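Local coordinates for protein stress response kinase A (Escherichia coli, PDB 1ZYL) that phosphorylates serine and threonine residues of proteins, itself included, with ATP, and probably counters the effects of stress linked to reactive oxygen species, at residues A[52-57]-A[103-108]; A[66-71]-A[93-98]; A[29-34]-A[42-47]. One frame throughout, in Å; residues are numbered along the deposited sequence.

The three contacts lie in the five-stranded antiparallel sheet of the kinase N-terminal lobe and in the helix beside it. Contact 1 pairs the inner strands 52-57 and 101-107; contact 3 joins the first two strands, 32-34 and 40-44, and reaches contact 1 through backbone pairing of Tyr42 and Phe44 with Val54 and Phe52. Contact 2 sets helix 64-79 against the turn leading into edge strand 96-98, which pairs with 101-107. Centres lie about 10 Å (contacts 1 and 3), 11 Å (1 and 2) and 20 Å (2 and 3) apart. Contact 1 comes nearest the inferred active site, with the Lys55 side chain about 4 Å from that of Asp217.

Contact 1 (A[52-57]-A[103-108]); sequences FVVKFY and FAVFPS
Phe56 and Phe103 lie side by side in an offset stack, their planes only 6° apart and their centroids separated by 4.8 Å. CB of Phe103 sits over the middle of the Phe56 ring as a CH-pi contact, 3.8 Å from the centroid, while CZ of Phe56 stands over one face of the Phe103 ring, nearer its rim. This overlap follows from the Phe103 torsion: with chi1 at 64°, CG falls between the backbone N and the carbonyl carbon, and the ring runs alongside its neighbour. Val54 CG1 closes the edge of the Phe103 ring, 3.7 Å from CD2. With Phe56 cut back to an alanine, Phe103 would probably lose its stacking partner and a gap would be likely to open toward Ile16 and Ala19 of helix 13-22, which also touch the Phe56 ring. These strands form the middle of the antiparallel sheet of a protein-kinase-like N-terminal lobe. Four backbone bonds tie them: Val53 and Phe106 exchange N-H and carbonyl, as do Lys55 and Ala104, with Lys55 N to Ala104 O at 2.9 Å. On the face opposite the stack, Tyr57 OH meets the Phe106 ring in its plane, at the edge, 3.6 Å from CZ. Lys55 CB approaches CE1 of the same ring, and the lysine chain then leads away to a long, weak ion pair between NZ and Asp217 OD1, an inferred magnesium ligand, a placement consistent with the conserved lysine of the third strand in protein-kinase-like folds. Farther out, Glu70 and His71 of helix 64-79 pack on Tyr57.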
loop_
_atom_site.group_PDB
_atom_site.type_symbol
_atom_site.label_atom_id
_atom_site.label_comp_id
_atom_site.label_asym_id
_atom_site.label_seq_id
_atom_site.Cartn_x
_atom_site.Cartn_y
_atom_site.Cartn_z
ATOM N N PHE A 52 -16.276 8.537 -13.554
ATOM C CA PHE A 52 -16.323 7.880 -12.243
ATOM C C PHE A 52 -15.614 6.529 -12.335
ATOM O O PHE A 52 -15.229 6.087 -13.418
ATOM C CB PHE A 52 -17.773 7.613 -11.833
ATOM C CG PHE A 52 -18.433 8.751 -11.130
ATOM C CD1 PHE A 52 -18.075 9.079 -9.829
ATOM C CD2 PHE A 52 -19.442 9.478 -11.757
ATOM C CE1 PHE A 52 -18.714 10.116 -9.152
ATOM C CE2 PHE A 52 -20.092 10.519 -11.094
ATOM C CZ PHE A 52 -19.728 10.839 -9.787
ATOM N N VAL A 53 -15.452 5.870 -11.194
ATOM C CA VAL A 53 -14.827 4.549 -11.161
ATOM C C VAL A 53 -15.474 3.724 -10.061
ATOM O O VAL A 53 -15.732 4.225 -8.972
ATOM C CB VAL A 53 -13.292 4.613 -10.894
ATOM C CG1 VAL A 53 -12.587 5.347 -12.013
ATOM C CG2 VAL A 53 -13.014 5.296 -9.582
ATOM N N VAL A 54 -15.772 2.466 -10.354
ATOM C CA VAL A 54 -16.359 1.612 -9.338
ATOM C C VAL A 54 -15.214 0.740 -8.879
ATOM O O VAL A 54 -14.385 0.330 -9.691
ATOM C CB VAL A 54 -17.454 0.674 -9.879
ATOM C CG1 VAL A 54 -18.568 0.571 -8.850
ATOM C CG2 VAL A 54 -17.960 1.150 -11.226
ATOM N N LYS A 55 -15.164 0.463 -7.583
ATOM C CA LYS A 55 -14.110 -0.361 -7.046
ATOM C C LYS A 55 -14.787 -1.511 -6.341
ATOM O O LYS A 55 -15.551 -1.298 -5.398
ATOM C CB LYS A 55 -13.269 0.439 -6.046
ATOM C CG LYS A 55 -11.868 -0.124 -5.745
ATOM C CD LYS A 55 -11.176 0.703 -4.650
ATOM C CE LYS A 55 -9.645 0.517 -4.623
ATOM N NZ LYS A 55 -8.896 1.328 -5.651
ATOM N N PHE A 56 -14.538 -2.726 -6.814
ATOM C CA PHE A 56 -15.109 -3.889 -6.173
ATOM C C PHE A 56 -14.040 -4.494 -5.307
ATOM O O PHE A 56 -13.087 -5.079 -5.800
ATOM C CB PHE A 56 -15.598 -4.910 -7.190
ATOM C CG PHE A 56 -16.962 -4.617 -7.716
ATOM C CD1 PHE A 56 -17.175 -3.545 -8.573
ATOM C CD2 PHE A 56 -18.040 -5.403 -7.342
ATOM C CE1 PHE A 56 -18.445 -3.259 -9.052
ATOM C CE2 PHE A 56 -19.312 -5.126 -7.814
ATOM C CZ PHE A 56 -19.516 -4.051 -8.672
ATOM N N TYR A 57 -14.197 -4.322 -4.006
ATOM C CA TYR A 57 -13.247 -4.841 -3.050
ATOM C C TYR A 57 -13.207 -6.354 -3.158
ATOM O O TYR A 57 -14.239 -7.012 -3.085
ATOM C CB TYR A 57 -13.663 -4.388 -1.655
ATOM C CG TYR A 57 -13.492 -2.894 -1.463
ATOM C CD1 TYR A 57 -12.230 -2.351 -1.223
ATOM C CD2 TYR A 57 -14.583 -2.022 -1.550
ATOM C CE1 TYR A 57 -12.051 -0.981 -1.071
ATOM C CE2 TYR A 57 -14.411 -0.635 -1.400
ATOM C CZ TYR A 57 -13.137 -0.126 -1.162
ATOM O OH TYR A 57 -12.926 1.228 -1.035
ATOM N N PHE A 103 -18.562 -2.805 -2.701
ATOM C CA PHE A 103 -18.003 -1.867 -3.661
ATOM C C PHE A 103 -18.339 -0.433 -3.317
ATOM O O PHE A 103 -19.257 -0.171 -2.540
ATOM C CB PHE A 103 -18.482 -2.177 -5.078
ATOM C CG PHE A 103 -19.966 -2.026 -5.279
ATOM C CD1 PHE A 103 -20.865 -2.875 -4.646
ATOM C CD2 PHE A 103 -20.466 -1.072 -6.157
ATOM C CE1 PHE A 103 -22.239 -2.778 -4.892
ATOM C CE2 PHE A 103 -21.840 -0.970 -6.407
ATOM C CZ PHE A 103 -22.723 -1.823 -5.776
ATOM N N ALA A 104 -17.580 0.490 -3.899
ATOM C CA ALA A 104 -17.772 1.914 -3.683
ATOM C C ALA A 104 -17.519 2.628 -5.002
ATOM O O ALA A 104 -16.939 2.057 -5.921
ATOM C CB ALA A 104 -16.813 2.415 -2.617
ATOM N N VAL A 105 -17.957 3.875 -5.097
ATOM C CA VAL A 105 -17.780 4.652 -6.316
ATOM C C VAL A 105 -16.981 5.906 -5.999
ATOM O O VAL A 105 -17.309 6.630 -5.063
ATOM C CB VAL A 105 -19.149 5.053 -6.924
ATOM C CG1 VAL A 105 -18.946 5.691 -8.275
ATOM C CG2 VAL A 105 -20.045 3.825 -7.054
ATOM N N PHE A 106 -15.929 6.165 -6.766
ATOM C CA PHE A 106 -15.115 7.344 -6.514
ATOM C C PHE A 106 -15.057 8.279 -7.709
ATOM O O PHE A 106 -15.025 7.835 -8.859
ATOM C CB PHE A 106 -13.676 6.962 -6.147
ATOM C CG PHE A 106 -13.562 6.060 -4.960
ATOM C CD1 PHE A 106 -13.878 4.713 -5.061
ATOM C CD2 PHE A 106 -13.124 6.557 -3.737
ATOM C CE1 PHE A 106 -13.756 3.874 -3.961
ATOM C CE2 PHE A 106 -13.000 5.726 -2.631
ATOM C CZ PHE A 106 -13.317 4.380 -2.741
ATOM N N PRO A 107 -15.031 9.594 -7.447
ATOM C CA PRO A 107 -14.968 10.629 -8.482
ATOM C C PRO A 107 -13.665 10.501 -9.256
ATOM O O PRO A 107 -12.604 10.825 -8.730
ATOM C CB PRO A 107 -15.008 11.924 -7.678
ATOM C CG PRO A 107 -15.756 11.544 -6.438
ATOM C CD PRO A 107 -15.183 10.199 -6.110
ATOM N N SER A 108 -13.732 10.025 -10.495
ATOM C CA SER A 108 -12.517 9.889 -11.291
ATOM C C SER A 108 -11.736 11.191 -11.171
ATOM O O SER A 108 -12.184 12.251 -11.613
ATOM C CB SER A 108 -12.849 9.605 -12.754
ATOM O OG SER A 108 -11.663 9.467 -13.516
#

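Contact 2 (A[66-71]-A[93-98]); sequences QILEEH and QTLLNH
Leu95 meets the helix through its branched end, its side chain crossing that of Ile67 at about a right angle. CG2 of Ile67 comes to 3.9 Å from Leu95 CG and lies a little farther from CD2, while Leu95 CD1 approaches Ile67 CB. In Ile67 the CG2 branch is anti to the backbone N and CG1 anti to the carbonyl carbon (chi1 -58°), an arrangement that gives the short branch to the leucine. This is the closer apolar part of the contact, and Ile67 is buried, with Tyr57 and Trp62 also touching its side chain. Beside it, His71 and Thr94 slide past each other in opposite directions, though their modelled approach is too close for its detail to be trusted. On the other side of the imidazole, ND1 makes a weak hydrogen bond to Ile67 O, 2.8 Å long but bent to 120° at the hydrogen. That carbonyl also takes the regular helical bond from His71 N, at 3.0 Å; the ND1 contact, though weak, turns the imidazole back toward its own helix. Ala104 and Pro87 add further contacts to the His71 side chain.

The outer side is looser. Leu68 is exposed, and its CD2 reaches Leu95 CB only at 4.2 Å, again across the chain of the leucine. From Leu95 onward the backbone turns off into the edge strand, where Leu96 pairs with Phe103. A helix laid beside the antiparallel sheet, in the chain between its third and fourth strands, is characteristic of the N-terminal lobe of protein-kinase-like folds, where helix 64-79 probably corresponds in position to the kinase C-helix.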
loop_
_atom_site.group_PDB
_atom_site.type_symbol
_atom_site.label_atom_id
_atom_site.label_comp_id
_atom_site.label_asym_id
_atom_site.label_seq_id
_atom_site.Cartn_x
_atom_site.Cartn_y
_atom_site.Cartn_z
ATOM N N GLN A 66 -14.054 -2.842 8.141
ATOM C CA GLN A 66 -12.723 -2.353 7.797
ATOM C C GLN A 66 -12.751 -1.340 6.646
ATOM O O GLN A 66 -12.019 -0.349 6.654
ATOM C CB GLN A 66 -11.824 -3.536 7.439
ATOM C CG GLN A 66 -11.723 -4.564 8.544
ATOM C CD GLN A 66 -10.790 -5.715 8.206
ATOM O OE1 GLN A 66 -11.057 -6.516 7.308
ATOM N NE2 GLN A 66 -9.682 -5.796 8.929
ATOM N N ILE A 67 -13.598 -1.596 5.654
ATOM C CA ILE A 67 -13.716 -0.702 4.514
ATOM C C ILE A 67 -14.395 0.575 4.985
ATOM O O ILE A 67 -14.158 1.653 4.443
ATOM C CB ILE A 67 -14.533 -1.368 3.371
ATOM C CG1 ILE A 67 -13.839 -2.670 2.957
ATOM C CG2 ILE A 67 -14.639 -0.438 2.165
ATOM C CD1 ILE A 67 -14.600 -3.489 1.936
ATOM N N LEU A 68 -15.231 0.459 6.009
ATOM C CA LEU A 68 -15.918 1.632 6.536
ATOM C C LEU A 68 -14.911 2.564 7.182
ATOM O O LEU A 68 -15.044 3.783 7.093
ATOM C CB LEU A 68 -16.985 1.230 7.565
ATOM C CG LEU A 68 -18.281 0.614 7.021
ATOM C CD1 LEU A 68 -19.140 0.111 8.174
ATOM C CD2 LEU A 68 -19.027 1.640 6.185
ATOM N N GLU A 69 -13.907 1.981 7.835
ATOM C CA GLU A 69 -12.867 2.758 8.503
ATOM C C GLU A 69 -12.051 3.624 7.540
ATOM O O GLU A 69 -11.654 4.736 7.892
ATOM C CB GLU A 69 -11.938 1.838 9.294
ATOM C CG GLU A 69 -12.434 1.522 10.693
ATOM C CD GLU A 69 -11.532 0.551 11.433
ATOM O OE1 GLU A 69 -11.720 0.356 12.651
ATOM O OE2 GLU A 69 -10.637 -0.028 10.794
ATOM N N GLU A 70 -11.788 3.137 6.334
ATOM C CA GLU A 70 -11.037 3.966 5.411
ATOM C C GLU A 70 -11.990 4.974 4.778
ATOM O O GLU A 70 -11.630 6.132 4.570
ATOM C CB GLU A 70 -10.329 3.130 4.334
ATOM C CG GLU A 70 -11.234 2.318 3.439
ATOM C CD GLU A 70 -10.678 2.181 2.034
ATOM O OE1 GLU A 70 -10.560 3.220 1.354
ATOM O OE2 GLU A 70 -10.361 1.044 1.614
ATOM N N HIS A 71 -13.209 4.536 4.480
ATOM C CA HIS A 71 -14.213 5.419 3.889
ATOM C C HIS A 71 -14.393 6.617 4.812
ATOM O O HIS A 71 -14.598 7.742 4.368
ATOM C CB HIS A 71 -15.546 4.694 3.745
ATOM C CG HIS A 71 -15.711 3.961 2.448
ATOM N ND1 HIS A 71 -14.839 2.981 2.028
ATOM C CD2 HIS A 71 -16.677 4.037 1.504
ATOM C CE1 HIS A 71 -15.265 2.483 0.883
ATOM N NE2 HIS A 71 -16.378 3.106 0.542
ATOM N N GLN A 93 -25.167 5.193 2.894
ATOM C CA GLN A 93 -23.745 4.988 3.121
ATOM C C GLN A 93 -22.967 5.072 1.820
ATOM O O GLN A 93 -23.494 5.490 0.787
ATOM C CB GLN A 93 -23.492 3.626 3.765
ATOM C CG GLN A 93 -23.681 2.469 2.811
ATOM C CD GLN A 93 -25.101 2.368 2.308
ATOM O OE1 GLN A 93 -25.359 1.787 1.252
ATOM N NE2 GLN A 93 -26.039 2.923 3.072
ATOM N N THR A 94 -21.707 4.657 1.891
ATOM C CA THR A 94 -20.818 4.684 0.743
ATOM C C THR A 94 -20.416 3.273 0.314
ATOM O O THR A 94 -20.004 3.053 -0.828
ATOM C CB THR A 94 -19.538 5.510 1.062
ATOM O OG1 THR A 94 -19.059 5.185 2.373
ATOM C CG2 THR A 94 -19.834 6.990 1.007
ATOM N N LEU A 95 -20.563 2.324 1.232
ATOM C CA LEU A 95 -20.194 0.932 0.984
ATOM C C LEU A 95 -21.303 0.074 0.394
ATOM O O LEU A 95 -21.923 -0.721 1.109
ATOM C CB LEU A 95 -19.738 0.271 2.283
ATOM C CG LEU A 95 -18.552 -0.678 2.183
ATOM C CD1 LEU A 95 -18.680 -1.731 3.283
ATOM C CD2 LEU A 95 -18.492 -1.309 0.806
ATOM N N LEU A 96 -21.546 0.212 -0.904
ATOM C CA LEU A 96 -22.580 -0.590 -1.541
ATOM C C LEU A 96 -22.134 -2.051 -1.581
ATOM O O LEU A 96 -20.956 -2.362 -1.384
ATOM C CB LEU A 96 -22.855 -0.086 -2.963
ATOM C CG LEU A 96 -23.068 1.418 -3.179
ATOM C CD1 LEU A 96 -23.583 2.080 -1.897
ATOM C CD2 LEU A 96 -21.757 2.047 -3.594
ATOM N N ASN A 97 -23.083 -2.946 -1.832
ATOM C CA ASN A 97 -22.794 -4.374 -1.898
ATOM C C ASN A 97 -23.777 -5.144 -2.784
ATOM O O ASN A 97 -24.936 -5.350 -2.423
ATOM C CB ASN A 97 -22.808 -4.975 -0.493
ATOM C CG ASN A 97 -22.873 -6.484 -0.512
ATOM O OD1 ASN A 97 -21.933 -7.150 -0.939
ATOM N ND2 ASN A 97 -23.993 -7.034 -0.062
ATOM N N HIS A 98 -23.317 -5.565 -3.953
ATOM C CA HIS A 98 -24.177 -6.329 -4.835
ATOM C C HIS A 98 -23.689 -7.762 -4.879
ATOM O O HIS A 98 -22.491 -8.017 -5.010
ATOM C CB HIS A 98 -24.184 -5.746 -6.242
ATOM C CG HIS A 98 -25.120 -6.451 -7.170
ATOM N ND1 HIS A 98 -26.332 -6.956 -6.754
ATOM C CD2 HIS A 98 -25.046 -6.696 -8.499
ATOM C CE1 HIS A 98 -26.967 -7.476 -7.788
ATOM N NE2 HIS A 98 -26.210 -7.330 -8.859
#

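Contact 3 (A[29-34]-A[42-47]); sequences SGLTPL and YQFQDE
The carbonyl oxygen of Thr32 accepts a nearly straight hydrogen bond from Gln43 N, 2.8 Å long with 170° at the hydrogen; the donor is tilted 25° from the carbonyl plane. Next to this bond Pro33 and Tyr42 form a non-hydrogen-bonded pair, their CA atoms 4.1 Å apart. The proline ring crosses the tyrosine ring at a slant, CB nearest to CD2 and CE2, with Pro33 CA also close to CD2. A chi1 of -69° sets Tyr42 CG anti to its carbonyl carbon, which brings the CD2-CE2 side of the ring to the proline. Leu31, two residues before the proline, crosses the tyrosine side chain at about a right angle: its CD2 touches Tyr42 CB and lies 3.9 Å from Phe44 CB, bridging the two aromatic residues.

The two strands make the beta hairpin that opens the N-terminal lobe sheet. As in other protein-kinase-like folds, the turn between them, which holds the inferred ATP-site residue Ser36, probably lies over the nucleotide.

On the face away from Tyr42, Thr32 and Gln43 extend side by side in the same direction, Thr32 CG2 lying 4.2 Å from Gln43 OE1. Leu34 bends back so that CD2 packs against Gln43 CB and the neighbouring backbone. Farther out, Ile16, Met17 and Leu20 of helix 13-22 pack on the side chains of Leu31, Tyr42 and Phe44, whereas Gln43 rests on Val53, Arg51 and Ser108.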
loop_
_atom_site.group_PDB
_atom_site.type_symbol
_atom_site.label_atom_id
_atom_site.label_comp_id
_atom_site.label_asym_id
_atom_site.label_seq_id
_atom_site.Cartn_x
_atom_site.Cartn_y
_atom_site.Cartn_z
ATOM N N SER A 29 -22.286 5.133 -20.975
ATOM C CA SER A 29 -21.762 4.385 -22.108
ATOM C C SER A 29 -20.528 3.581 -21.730
ATOM O O SER A 29 -19.490 4.136 -21.362
ATOM C CB SER A 29 -21.417 5.328 -23.264
ATOM O OG SER A 29 -20.849 4.611 -24.351
ATOM N N GLY A 30 -20.662 2.266 -21.820
ATOM C CA GLY A 30 -19.562 1.381 -21.509
ATOM C C GLY A 30 -18.995 1.457 -20.107
ATOM O O GLY A 30 -18.945 2.514 -19.478
ATOM N N LEU A 31 -18.569 0.297 -19.627
ATOM C CA LEU A 31 -17.959 0.149 -18.317
ATOM C C LEU A 31 -16.522 -0.273 -18.602
ATOM O O LEU A 31 -16.161 -1.430 -18.424
ATOM C CB LEU A 31 -18.657 -0.954 -17.517
ATOM C CG LEU A 31 -19.208 -0.655 -16.119
ATOM C CD1 LEU A 31 -19.449 -1.977 -15.404
ATOM C CD2 LEU A 31 -18.238 0.196 -15.323
ATOM N N THR A 32 -15.708 0.665 -19.067
ATOM C CA THR A 32 -14.315 0.376 -19.379
ATOM C C THR A 32 -13.451 0.140 -18.134
ATOM O O THR A 32 -13.383 0.982 -17.237
ATOM C CB THR A 32 -13.720 1.511 -20.199
ATOM O OG1 THR A 32 -12.312 1.597 -19.943
ATOM C CG2 THR A 32 -14.405 2.826 -19.847
ATOM N N PRO A 33 -12.764 -1.014 -18.076
ATOM C CA PRO A 33 -11.892 -1.427 -16.975
ATOM C C PRO A 33 -10.505 -0.801 -16.915
ATOM O O PRO A 33 -9.865 -0.575 -17.943
ATOM C CB PRO A 33 -11.803 -2.931 -17.175
ATOM C CG PRO A 33 -11.749 -3.035 -18.651
ATOM C CD PRO A 33 -12.865 -2.094 -19.073
ATOM N N LEU A 34 -10.059 -0.538 -15.688
ATOM C CA LEU A 34 -8.735 0.015 -15.411
ATOM C C LEU A 34 -7.948 -1.134 -14.787
ATOM O O LEU A 34 -8.540 -2.067 -14.246
ATOM C CB LEU A 34 -8.813 1.169 -14.412
ATOM C CG LEU A 34 -9.590 2.431 -14.777
ATOM C CD1 LEU A 34 -9.132 2.944 -16.129
ATOM C CD2 LEU A 34 -11.070 2.129 -14.790
ATOM N N TYR A 42 -13.375 -0.307 -12.401
ATOM C CA TYR A 42 -13.900 0.024 -13.720
ATOM C C TYR A 42 -14.289 1.499 -13.710
ATOM O O TYR A 42 -14.703 2.022 -12.676
ATOM C CB TYR A 42 -15.139 -0.829 -14.045
ATOM C CG TYR A 42 -14.881 -2.313 -14.262
ATOM C CD1 TYR A 42 -14.824 -3.204 -13.191
ATOM C CD2 TYR A 42 -14.699 -2.822 -15.551
ATOM C CE1 TYR A 42 -14.591 -4.575 -13.398
ATOM C CE2 TYR A 42 -14.467 -4.187 -15.772
ATOM C CZ TYR A 42 -14.414 -5.057 -14.695
ATOM O OH TYR A 42 -14.177 -6.399 -14.925
ATOM N N GLN A 43 -14.148 2.162 -14.855
ATOM C CA GLN A 43 -14.489 3.580 -14.987
ATOM C C GLN A 43 -15.788 3.712 -15.781
ATOM O O GLN A 43 -16.130 2.830 -16.568
ATOM C CB GLN A 43 -13.374 4.322 -15.727
ATOM C CG GLN A 43 -13.576 5.828 -15.852
ATOM C CD GLN A 43 -12.662 6.452 -16.896
ATOM O OE1 GLN A 43 -12.867 6.277 -18.098
ATOM N NE2 GLN A 43 -11.643 7.174 -16.439
ATOM N N PHE A 44 -16.507 4.812 -15.583
ATOM C CA PHE A 44 -17.760 5.029 -16.300
ATOM C C PHE A 44 -18.237 6.478 -16.178
ATOM O O PHE A 44 -18.160 7.074 -15.107
ATOM C CB PHE A 44 -18.831 4.065 -15.772
ATOM C CG PHE A 44 -19.296 4.371 -14.374
ATOM C CD1 PHE A 44 -20.382 5.212 -14.155
ATOM C CD2 PHE A 44 -18.642 3.831 -13.273
ATOM C CE1 PHE A 44 -20.808 5.510 -12.860
ATOM C CE2 PHE A 44 -19.063 4.125 -11.972
ATOM C CZ PHE A 44 -20.147 4.966 -11.768
ATOM N N GLN A 45 -18.714 7.046 -17.284
ATOM C CA GLN A 45 -19.208 8.422 -17.286
ATOM C C GLN A 45 -20.586 8.474 -16.646
ATOM O O GLN A 45 -21.183 7.441 -16.348
ATOM C CB GLN A 45 -19.304 8.966 -18.711
ATOM C CG GLN A 45 -18.001 8.977 -19.471
ATOM C CD GLN A 45 -18.188 9.394 -20.915
ATOM O OE1 GLN A 45 -18.531 10.540 -21.202
ATOM N NE2 GLN A 45 -17.975 8.458 -21.833
ATOM N N ASP A 46 -21.092 9.687 -16.450
ATOM C CA ASP A 46 -22.401 9.885 -15.836
ATOM C C ASP A 46 -23.293 10.670 -16.796
ATOM O O ASP A 46 -22.823 11.150 -17.826
ATOM C CB ASP A 46 -22.224 10.658 -14.525
ATOM C CG ASP A 46 -23.454 10.614 -13.648
ATOM O OD1 ASP A 46 -23.903 9.498 -13.300
ATOM O OD2 ASP A 46 -23.966 11.699 -13.298
ATOM N N GLU A 47 -24.579 10.783 -16.474
ATOM C CA GLU A 47 -25.509 11.537 -17.315
ATOM C C GLU A 47 -25.131 13.016 -17.220
ATOM O O GLU A 47 -25.798 13.806 -16.545
ATOM C CB GLU A 47 -26.952 11.330 -16.840
ATOM C CG GLU A 47 -27.179 11.697 -15.385
ATOM C CD GLU A 47 -27.636 10.519 -14.552
ATOM O OE1 GLU A 47 -27.052 9.425 -14.703
ATOM O OE2 GLU A 47 -28.569 10.692 -13.738
#